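Local atomic coordinates of putative alcohol dehydrogenase (Sinorhizobium meliloti, PDB entry 4J6F), a protein that probably acts as an alcohol dehydrogenase of the zinc-binding, medium-chain dehydrogenase/reductase family, using a nicotinamide cofactor. Residues A70-R81 with F368-V379; E132-I140 with L185-L193. All blocks are in the same frame, centred on the assembly; numbering follows the deposited sequence.

Contact 1: residues A70-R81 with F368-V379; sequences ACGMNNTDVWVR and FMAKNFVGKLVV
F368 extends its ring CG opposite its backbone N (chi1 -179°), which carries the phenyl group off helix 361-370 against the main chain of M73 and N74. The first torsion of M73, a selenomethionine, sets CG anti to the carbonyl carbon (chi1 -41°), and an extended second torsion carries SE to L377 CB, V379 CG2 and F368 CB. This is the seam of the medium-chain dehydrogenase/reductase fold where the chain, returning from the nucleotide-binding part, adds strand 376-380 antiparallel to strand 63-72.

C71 and V379 form a hydrogen-bonded pair, with C71 N 2.8 Å from V379 O and V379 N 2.7 Å from C71 O. G72 and V378 form the next, non-hydrogen-bonded pair. Beyond it M73 N donates to L377 O at 2.9 Å, nearly straight (171°). On the other side of the same pair a water stands in for the direct bond, donating to M73 O and accepting from L377 N.

M73 SE lies 5.2 Å from the F368 ring centroid, an oblique Met-aromatic contact, and V78 CG2 meets the ring edge 3.8 Å from F368 CD2. M369 CE fits between V78 CG1 and the edge of the R81 guanidinium, whose NE is held by G43 O. K376 NZ makes weak bonds to M73 O and N74 OD1 and donates to a water; its salt bridge is to D113. K371, leaving the helix with positive phi, holds NZ above one face of the F368 ring near its rim and donates to N75 OD1 at 2.7 Å, in the amide plane on an oxygen lone pair.

Contact 2: residues E132-I140 with L185-L193; sequences ERVMVDFSI and LATFCCAYL
R133 and L185 reach toward each other from opposite directions, and L185 CD2 settles over the centre of one guanidinium face, 3.5 Å from R133 CZ. The setting is the GroES-like catalytic part of a medium-chain dehydrogenase fold, where one side of strand 133-140 is packed by the turn and helix that follow residue 184. With L185 CD2 over that face, R133 uses NH2 for a salt bridge to D182 and a hydrogen bond to L180 O.

Two residues on, M135, a selenomethionine, passes beside L185 and puts its terminal methyl CE 3.6 Å from C189 CB. The type I turn from L185 to F188 brings the chain round to this point, and F336 of helix 333-344 also packs on M135.

At D137 the strand is interrupted by an Asx turn: OD1 accepts both S139 N, from above the carboxylate plane, and S139 OG, on its syn lone pair, each at 2.9 Å. This double grip fixes the carboxylate, whose OD2 bonds to Y141 OH and to a glycerol probably left from crystallisation.

F138 takes the crowded position between its backbone N and carbonyl carbon (chi1 79°), which swings its ring onto the start of helix 189-201. Its N-H points almost straight at C189 SG (3.5 Å, 174°), a long bond to sulfur. That sulfur also lies obliquely to the F138 ring, whereas C190 CB sits over one face, 4.2 Å from the ring centroid, as a CH-pi contact. L193 CD2 meets the ring edge 3.8 Å from F138 CE1, and the same methyl lies 3.6 Å from S139 OG.

Overall arrangement
The centres of the two contacts lie 14 Å apart, both on the branched mixed sheet of the catalytic part. Along the chain the order is 70-81, 132-140, 185-193 and 368-379, so contact 2 joins pieces that lie within the long span bridged by contact 1. Strand 113-121 runs between strands 63-72 and 133-140, antiparallel to each, and its first residue, D113, links the contacts: OD2 pairs with K376 and N74, OD1 with the backbone N of C190. A70 also touches A186. The turn before helix 189-201 touches K376 through T187, and the start of the helix lies against N74, so sequence-distant parts meet on one sheet.

Contact 1: residues A70-R81 with F368-V379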
loop_
_atom_site.group_PDB
_atom_site.type_symbol
_atom_site.label_atom_id
_atom_site.label_comp_id
_atom_site.label_asym_id
_atom_site.label_seq_id
_atom_site.Cartn_x
_atom_site.Cartn_y
_atom_site.Cartn_z
ATOM N N ALA A 70 -7.583 -24.424 -27.482
ATOM C CA ALA A 70 -7.664 -22.955 -27.377
ATOM C C ALA A 70 -6.644 -22.419 -26.374
ATOM O O ALA A 70 -6.312 -23.104 -25.412
ATOM C CB ALA A 70 -9.068 -22.522 -26.969
ATOM N N CYS A 71 -6.152 -21.200 -26.603
ATOM C CA CYS A 71 -5.268 -20.514 -25.654
ATOM C C CYS A 71 -5.444 -18.992 -25.700
ATOM O O CYS A 71 -5.279 -18.375 -26.755
ATOM C CB CYS A 71 -3.798 -20.865 -25.902
ATOM S SG CYS A 71 -2.723 -20.277 -24.564
ATOM N N GLY A 72 -5.753 -18.389 -24.557
ATOM C CA GLY A 72 -6.086 -16.972 -24.518
ATOM C C GLY A 72 -4.867 -16.098 -24.363
ATOM O O GLY A 72 -3.936 -16.471 -23.667
HETATM N N MSE A 73 -4.885 -14.926 -24.999
HETATM C CA MSE A 73 -3.751 -13.985 -24.966
HETATM C C MSE A 73 -3.813 -13.025 -23.794
HETATM O O MSE A 73 -4.891 -12.581 -23.393
HETATM C CB MSE A 73 -3.698 -13.179 -26.254
HETATM C CG MSE A 73 -4.000 -14.026 -27.482
HETATM SE SE MSE A 73 -3.638 -12.941 -29.093
HETATM C CE MSE A 73 -1.663 -12.971 -29.088
ATOM N N ASN A 74 -2.643 -12.699 -23.244
ATOM C CA ASN A 74 -2.511 -11.781 -22.110
ATOM C C ASN A 74 -1.357 -10.793 -22.271
ATOM O O ASN A 74 -0.407 -11.043 -23.015
ATOM C CB ASN A 74 -2.310 -12.577 -20.825
ATOM C CG ASN A 74 -3.515 -13.400 -20.475
ATOM O OD1 ASN A 74 -4.553 -12.877 -20.057
ATOM N ND2 ASN A 74 -3.400 -14.697 -20.672
ATOM N N ASN A 75 -1.423 -9.680 -21.550
ATOM C CA ASN A 75 -0.352 -8.699 -21.601
ATOM C C ASN A 75 1.045 -9.272 -21.318
ATOM O O ASN A 75 2.048 -8.884 -21.946
ATOM C CB ASN A 75 -0.675 -7.555 -20.654
ATOM C CG ASN A 75 -1.683 -6.601 -21.245
ATOM O OD1 ASN A 75 -2.057 -6.720 -22.405
ATOM N ND2 ASN A 75 -2.119 -5.643 -20.457
ATOM N N THR A 76 1.104 -10.217 -20.390
ATOM C CA THR A 76 2.372 -10.797 -20.012
ATOM C C THR A 76 3.073 -11.465 -21.203
ATOM O O THR A 76 4.296 -11.484 -21.244
ATOM C CB THR A 76 2.207 -11.743 -18.817
ATOM O OG1 THR A 76 3.486 -12.029 -18.267
ATOM C CG2 THR A 76 1.516 -13.037 -19.218
ATOM N N ASP A 77 2.302 -11.975 -22.177
ATOM C CA ASP A 77 2.842 -12.480 -23.460
ATOM C C ASP A 77 3.798 -11.476 -24.073
ATOM O O ASP A 77 4.938 -11.798 -24.429
ATOM C CB ASP A 77 1.724 -12.656 -24.495
ATOM C CG ASP A 77 0.717 -13.742 -24.136
ATOM O OD1 ASP A 77 0.865 -14.417 -23.086
ATOM O OD2 ASP A 77 -0.237 -13.903 -24.938
ATOM N N VAL A 78 3.283 -10.253 -24.197
ATOM C CA VAL A 78 3.922 -9.148 -24.880
ATOM C C VAL A 78 5.091 -8.650 -24.049
ATOM O O VAL A 78 6.217 -8.582 -24.534
ATOM C CB VAL A 78 2.905 -8.005 -25.128
ATOM C CG1 VAL A 78 3.585 -6.755 -25.653
ATOM C CG2 VAL A 78 1.845 -8.441 -26.112
ATOM N N TRP A 79 4.832 -8.323 -22.791
ATOM C CA TRP A 79 5.893 -7.802 -21.935
ATOM C C TRP A 79 7.062 -8.757 -21.730
ATOM O O TRP A 79 8.209 -8.312 -21.700
ATOM C CB TRP A 79 5.340 -7.293 -20.606
ATOM C CG TRP A 79 4.518 -6.041 -20.773
ATOM C CD1 TRP A 79 4.738 -4.993 -21.665
ATOM C CD2 TRP A 79 3.361 -5.686 -20.030
ATOM N NE1 TRP A 79 3.767 -4.025 -21.513
ATOM C CE2 TRP A 79 2.916 -4.423 -20.511
ATOM C CE3 TRP A 79 2.654 -6.305 -19.004
ATOM C CZ2 TRP A 79 1.793 -3.782 -19.991
ATOM C CZ3 TRP A 79 1.528 -5.664 -18.482
ATOM C CH2 TRP A 79 1.112 -4.413 -18.975
ATOM N N VAL A 80 6.798 -10.056 -21.622
ATOM C CA VAL A 80 7.897 -11.013 -21.525
ATOM C C VAL A 80 8.734 -10.967 -22.804
ATOM O O VAL A 80 9.954 -10.953 -22.744
ATOM C CB VAL A 80 7.408 -12.442 -21.229
ATOM C CG1 VAL A 80 8.495 -13.468 -21.491
ATOM C CG2 VAL A 80 6.932 -12.550 -19.794
ATOM N N ARG A 81 8.077 -10.912 -23.959
ATOM C CA ARG A 81 8.785 -10.901 -25.231
ATOM C C ARG A 81 9.623 -9.647 -25.351
ATOM O O ARG A 81 10.788 -9.719 -25.720
ATOM C CB ARG A 81 7.800 -10.993 -26.384
ATOM C CG ARG A 81 8.419 -11.152 -27.763
ATOM C CD ARG A 81 7.384 -10.815 -28.823
ATOM N NE ARG A 81 7.285 -9.365 -28.941
ATOM C CZ ARG A 81 6.156 -8.682 -29.104
ATOM N NH1 ARG A 81 4.992 -9.302 -29.181
ATOM N NH2 ARG A 81 6.198 -7.359 -29.192
ATOM N N PHE A 368 -3.959 -7.765 -30.688
ATOM C CA PHE A 368 -3.932 -7.763 -29.230
ATOM C C PHE A 368 -3.380 -6.464 -28.657
ATOM O O PHE A 368 -3.913 -5.941 -27.685
ATOM C CB PHE A 368 -3.118 -8.916 -28.691
ATOM C CG PHE A 368 -3.077 -8.955 -27.200
ATOM C CD1 PHE A 368 -4.166 -9.419 -26.479
ATOM C CD2 PHE A 368 -1.959 -8.503 -26.510
ATOM C CE1 PHE A 368 -4.143 -9.447 -25.101
ATOM C CE2 PHE A 368 -1.924 -8.524 -25.129
ATOM C CZ PHE A 368 -3.023 -8.997 -24.424
HETATM N N MSE A 369 -2.311 -5.953 -29.264
HETATM C CA MSE A 369 -1.648 -4.761 -28.769
HETATM C C MSE A 369 -2.479 -3.545 -29.056
HETATM O O MSE A 369 -2.424 -2.577 -28.311
HETATM C CB MSE A 369 -0.274 -4.630 -29.402
HETATM C CG MSE A 369 0.793 -5.492 -28.720
HETATM SE SE MSE A 369 2.409 -5.637 -29.862
HETATM C CE MSE A 369 3.715 -4.682 -28.747
ATOM N N ALA A 370 -3.266 -3.565 -30.126
ATOM C CA ALA A 370 -4.061 -2.377 -30.477
ATOM C C ALA A 370 -5.199 -2.139 -29.484
ATOM O O ALA A 370 -5.545 -0.990 -29.206
ATOM C CB ALA A 370 -4.582 -2.445 -31.911
ATOM N N LYS A 371 -5.767 -3.224 -28.950
ATOM C CA LYS A 371 -6.868 -3.149 -27.983
ATOM C C LYS A 371 -8.146 -2.493 -28.510
ATOM O O LYS A 371 -8.894 -1.895 -27.725
ATOM C CB LYS A 371 -6.435 -2.423 -26.711
ATOM C CG LYS A 371 -5.131 -2.901 -26.111
ATOM C CD LYS A 371 -5.328 -4.118 -25.250
ATOM C CE LYS A 371 -4.124 -4.296 -24.352
ATOM N NZ LYS A 371 -3.750 -5.733 -24.229
ATOM N N ASN A 372 -8.396 -2.592 -29.817
ATOM C CA ASN A 372 -9.681 -2.172 -30.385
ATOM C C ASN A 372 -10.659 -3.322 -30.386
ATOM O O ASN A 372 -11.146 -3.744 -31.445
ATOM C CB ASN A 372 -9.507 -1.610 -31.784
ATOM C CG ASN A 372 -8.576 -0.426 -31.802
ATOM O OD1 ASN A 372 -8.693 0.481 -30.980
ATOM N ND2 ASN A 372 -7.628 -0.435 -32.725
ATOM N N PHE A 373 -10.917 -3.834 -29.181
ATOM C CA PHE A 373 -11.803 -4.968 -28.942
ATOM C C PHE A 373 -12.113 -5.027 -27.447
ATOM O O PHE A 373 -11.460 -4.349 -26.639
ATOM C CB PHE A 373 -11.157 -6.282 -29.404
ATOM C CG PHE A 373 -9.942 -6.664 -28.618
ATOM C CD1 PHE A 373 -10.064 -7.354 -27.420
ATOM C CD2 PHE A 373 -8.679 -6.323 -29.063
ATOM C CE1 PHE A 373 -8.949 -7.697 -26.681
ATOM C CE2 PHE A 373 -7.553 -6.667 -28.327
ATOM C CZ PHE A 373 -7.691 -7.350 -27.130
ATOM N N VAL A 374 -13.101 -5.846 -27.081
ATOM C CA VAL A 374 -13.458 -6.043 -25.677
ATOM C C VAL A 374 -13.310 -7.495 -25.243
ATOM O O VAL A 374 -13.522 -8.412 -26.028
ATOM C CB VAL A 374 -14.884 -5.577 -25.369
ATOM C CG1 VAL A 374 -15.216 -5.865 -23.907
ATOM C CG2 VAL A 374 -15.024 -4.095 -25.669
ATOM N N GLY A 375 -12.944 -7.691 -23.979
ATOM C CA GLY A 375 -12.707 -9.028 -23.459
ATOM C C GLY A 375 -11.372 -9.582 -23.926
ATOM O O GLY A 375 -10.341 -8.907 -23.816
ATOM N N LYS A 376 -11.370 -10.810 -24.424
ATOM C CA LYS A 376 -10.126 -11.504 -24.698
ATOM C C LYS A 376 -10.026 -12.136 -26.078
ATOM O O LYS A 376 -11.007 -12.573 -26.648
ATOM C CB LYS A 376 -9.878 -12.554 -23.617
ATOM C CG LYS A 376 -10.378 -12.126 -22.249
ATOM C CD LYS A 376 -9.472 -12.556 -21.110
ATOM C CE LYS A 376 -8.003 -12.483 -21.466
ATOM N NZ LYS A 376 -7.437 -13.841 -21.650
ATOM N N LEU A 377 -8.807 -12.176 -26.597
ATOM C CA LEU A 377 -8.502 -12.840 -27.858
ATOM C C LEU A 377 -7.993 -14.250 -27.563
ATOM O O LEU A 377 -7.244 -14.473 -26.591
ATOM C CB LEU A 377 -7.508 -12.026 -28.691
ATOM C CG LEU A 377 -7.897 -10.572 -29.027
ATOM C CD1 LEU A 377 -6.890 -9.958 -29.986
ATOM C CD2 LEU A 377 -9.299 -10.420 -29.609
ATOM N N VAL A 378 -8.446 -15.200 -28.380
ATOM C CA VAL A 378 -8.132 -16.622 -28.200
ATOM C C VAL A 378 -7.396 -17.187 -29.418
ATOM O O VAL A 378 -7.814 -16.964 -30.567
ATOM C CB VAL A 378 -9.411 -17.444 -27.966
ATOM C CG1 VAL A 378 -9.070 -18.902 -27.740
ATOM C CG2 VAL A 378 -10.187 -16.872 -26.791
ATOM N N VAL A 379 -6.306 -17.913 -29.166
ATOM C CA VAL A 379 -5.526 -18.540 -30.238
ATOM C C VAL A 379 -5.811 -20.039 -30.333
ATOM O O VAL A 379 -5.695 -20.758 -29.336
ATOM C CB VAL A 379 -4.028 -18.299 -30.049
ATOM C CG1 VAL A 379 -3.243 -19.085 -31.079
ATOM C CG2 VAL A 379 -3.723 -16.818 -30.167
HETATM O O HOH W 1 -6.701 -11.242 -24.749
HETATM O O HOH W 2 -7.093 -14.267 -18.766
#

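Contact 2: residues E132-I140 with L185-L193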
loop_
_atom_site.group_PDB
_atom_site.type_symbol
_atom_site.label_atom_id
_atom_site.label_comp_id
_atom_site.label_asym_id
_atom_site.label_seq_id
_atom_site.Cartn_x
_atom_site.Cartn_y
_atom_site.Cartn_z
ATOM N N GLU A 132 -10.455 -36.304 -21.042
ATOM C CA GLU A 132 -11.061 -35.204 -20.305
ATOM C C GLU A 132 -10.763 -33.854 -20.938
ATOM O O GLU A 132 -9.677 -33.641 -21.483
ATOM C CB GLU A 132 -10.567 -35.197 -18.872
ATOM C CG GLU A 132 -11.404 -36.040 -17.939
ATOM C CD GLU A 132 -10.726 -36.287 -16.603
ATOM O OE1 GLU A 132 -9.835 -35.498 -16.209
ATOM O OE2 GLU A 132 -11.084 -37.283 -15.946
ATOM N N ARG A 133 -11.741 -32.954 -20.859
ATOM C CA ARG A 133 -11.596 -31.580 -21.311
ATOM C C ARG A 133 -11.152 -30.760 -20.101
ATOM O O ARG A 133 -11.883 -30.639 -19.107
ATOM C CB ARG A 133 -12.921 -31.078 -21.893
ATOM C CG ARG A 133 -12.831 -29.798 -22.713
ATOM C CD ARG A 133 -12.972 -28.535 -21.856
ATOM N NE ARG A 133 -14.212 -28.461 -21.058
ATOM C CZ ARG A 133 -15.303 -27.768 -21.395
ATOM N NH1 ARG A 133 -16.360 -27.772 -20.585
ATOM N NH2 ARG A 133 -15.343 -27.064 -22.525
ATOM N N VAL A 134 -9.940 -30.221 -20.174
ATOM C CA VAL A 134 -9.376 -29.483 -19.052
ATOM C C VAL A 134 -9.043 -28.018 -19.330
ATOM O O VAL A 134 -8.613 -27.640 -20.426
ATOM C CB VAL A 134 -8.137 -30.175 -18.450
ATOM C CG1 VAL A 134 -8.519 -31.533 -17.885
ATOM C CG2 VAL A 134 -7.010 -30.284 -19.470
HETATM N N MSE A 135 -9.268 -27.207 -18.304
HETATM C CA MSE A 135 -8.771 -25.854 -18.244
HETATM C C MSE A 135 -7.526 -25.897 -17.414
HETATM O O MSE A 135 -7.559 -26.354 -16.271
HETATM C CB MSE A 135 -9.821 -25.038 -17.529
HETATM C CG MSE A 135 -9.517 -23.555 -17.636
HETATM SE SE MSE A 135 -10.710 -22.652 -16.365
HETATM C CE MSE A 135 -9.374 -21.495 -15.500
ATOM N N VAL A 136 -6.416 -25.441 -17.990
ATOM C CA VAL A 136 -5.127 -25.401 -17.306
ATOM C C VAL A 136 -5.044 -24.251 -16.300
ATOM O O VAL A 136 -5.354 -23.103 -16.633
ATOM C CB VAL A 136 -3.989 -25.223 -18.323
ATOM C CG1 VAL A 136 -2.674 -24.921 -17.623
ATOM C CG2 VAL A 136 -3.860 -26.460 -19.190
ATOM N N ASP A 137 -4.622 -24.554 -15.076
ATOM C CA ASP A 137 -4.209 -23.509 -14.148
ATOM C C ASP A 137 -2.751 -23.206 -14.470
ATOM O O ASP A 137 -1.878 -24.038 -14.253
ATOM C CB ASP A 137 -4.352 -23.976 -12.701
ATOM C CG ASP A 137 -3.728 -23.009 -11.702
ATOM O OD1 ASP A 137 -3.181 -21.955 -12.110
ATOM O OD2 ASP A 137 -3.787 -23.308 -10.494
ATOM N N PHE A 138 -2.486 -22.017 -14.990
ATOM C CA PHE A 138 -1.147 -21.682 -15.464
ATOM C C PHE A 138 -0.093 -21.543 -14.343
ATOM O O PHE A 138 1.104 -21.460 -14.633
ATOM C CB PHE A 138 -1.185 -20.440 -16.392
ATOM C CG PHE A 138 -1.287 -19.113 -15.671
ATOM C CD1 PHE A 138 -2.264 -18.882 -14.694
ATOM C CD2 PHE A 138 -0.412 -18.077 -15.981
ATOM C CE1 PHE A 138 -2.359 -17.656 -14.046
ATOM C CE2 PHE A 138 -0.502 -16.838 -15.333
ATOM C CZ PHE A 138 -1.484 -16.625 -14.369
ATOM N N SER A 139 -0.529 -21.534 -13.080
ATOM C CA SER A 139 0.366 -21.223 -11.952
ATOM C C SER A 139 1.398 -22.289 -11.660
ATOM O O SER A 139 1.071 -23.473 -11.639
ATOM C CB SER A 139 -0.427 -21.007 -10.681
ATOM O OG SER A 139 -1.422 -20.035 -10.878
ATOM N N ILE A 140 2.644 -21.868 -11.451
ATOM C CA ILE A 140 3.649 -22.716 -10.802
ATOM C C ILE A 140 3.836 -22.095 -9.427
ATOM O O ILE A 140 4.352 -20.999 -9.318
ATOM C CB ILE A 140 4.988 -22.745 -11.557
ATOM C CG1 ILE A 140 4.763 -23.110 -13.017
ATOM C CG2 ILE A 140 5.954 -23.720 -10.907
ATOM C CD1 ILE A 140 5.910 -22.685 -13.913
ATOM N N LEU A 185 -13.957 -21.152 -22.473
ATOM C CA LEU A 185 -13.238 -21.503 -21.266
ATOM C C LEU A 185 -11.819 -20.937 -21.239
ATOM O O LEU A 185 -11.256 -20.722 -20.170
ATOM C CB LEU A 185 -13.190 -23.020 -21.171
ATOM C CG LEU A 185 -13.212 -23.669 -19.800
ATOM C CD1 LEU A 185 -14.313 -23.077 -18.933
ATOM C CD2 LEU A 185 -13.418 -25.158 -19.998
ATOM N N ALA A 186 -11.238 -20.700 -22.411
ATOM C CA ALA A 186 -9.856 -20.215 -22.509
ATOM C C ALA A 186 -9.704 -18.714 -22.236
ATOM O O ALA A 186 -8.617 -18.148 -22.379
ATOM C CB ALA A 186 -9.282 -20.559 -23.870
ATOM N N THR A 187 -10.790 -18.058 -21.852
ATOM C CA THR A 187 -10.740 -16.622 -21.663
ATOM C C THR A 187 -10.363 -16.283 -20.229
ATOM O O THR A 187 -10.018 -15.151 -19.940
ATOM C CB THR A 187 -12.079 -15.940 -22.046
ATOM O OG1 THR A 187 -13.105 -16.287 -21.106
ATOM C CG2 THR A 187 -12.525 -16.351 -23.435
ATOM N N PHE A 188 -10.395 -17.267 -19.335
ATOM C CA PHE A 188 -10.451 -16.964 -17.898
ATOM C C PHE A 188 -9.147 -16.890 -17.098
ATOM O O PHE A 188 -8.928 -15.912 -16.382
ATOM C CB PHE A 188 -11.402 -17.916 -17.188
ATOM C CG PHE A 188 -12.843 -17.745 -17.572
ATOM C CD1 PHE A 188 -13.561 -16.637 -17.161
ATOM C CD2 PHE A 188 -13.498 -18.725 -18.295
ATOM C CE1 PHE A 188 -14.900 -16.500 -17.485
ATOM C CE2 PHE A 188 -14.838 -18.596 -18.623
ATOM C CZ PHE A 188 -15.545 -17.482 -18.215
ATOM N N CYS A 189 -8.258 -17.868 -17.203
ATOM C CA CYS A 189 -7.290 -18.119 -16.130
ATOM C C CYS A 189 -6.241 -17.080 -15.667
ATOM O O CYS A 189 -6.169 -16.806 -14.486
ATOM C CB CYS A 189 -6.546 -19.409 -16.453
ATOM S SG CYS A 189 -5.249 -19.819 -15.286
ATOM N N CYS A 190 -5.482 -16.456 -16.556
ATOM C CA CYS A 190 -4.556 -15.408 -16.145
ATOM C C CYS A 190 -5.251 -14.150 -15.647
ATOM O O CYS A 190 -5.019 -13.739 -14.512
ATOM C CB CYS A 190 -3.569 -15.066 -17.266
ATOM S SG CYS A 190 -2.351 -13.795 -16.831
ATOM N N ALA A 191 -6.097 -13.527 -16.461
ATOM C CA ALA A 191 -6.693 -12.256 -16.038
ATOM C C ALA A 191 -7.658 -12.372 -14.848
ATOM O O ALA A 191 -7.674 -11.478 -13.995
ATOM C CB ALA A 191 -7.342 -11.526 -17.196
ATOM N N TYR A 192 -8.438 -13.457 -14.781
ATOM C CA TYR A 192 -9.443 -13.599 -13.717
ATOM C C TYR A 192 -8.828 -14.052 -12.392
ATOM O O TYR A 192 -9.292 -13.656 -11.317
ATOM C CB TYR A 192 -10.639 -14.470 -14.145
ATOM C CG TYR A 192 -11.531 -13.790 -15.186
ATOM C CD1 TYR A 192 -11.057 -13.534 -16.478
ATOM C CD2 TYR A 192 -12.835 -13.390 -14.881
ATOM C CE1 TYR A 192 -11.847 -12.907 -17.423
ATOM C CE2 TYR A 192 -13.635 -12.764 -15.830
ATOM C CZ TYR A 192 -13.133 -12.524 -17.098
ATOM O OH TYR A 192 -13.891 -11.893 -18.070
ATOM N N LEU A 193 -7.768 -14.847 -12.457
ATOM C CA LEU A 193 -7.032 -15.158 -11.251
ATOM C C LEU A 193 -6.422 -13.869 -10.716
ATOM O O LEU A 193 -6.573 -13.558 -9.522
ATOM C CB LEU A 193 -5.939 -16.192 -11.517
ATOM C CG LEU A 193 -5.174 -16.680 -10.286
ATOM C CD1 LEU A 193 -6.108 -17.258 -9.234
ATOM C CD2 LEU A 193 -4.145 -17.720 -10.697
#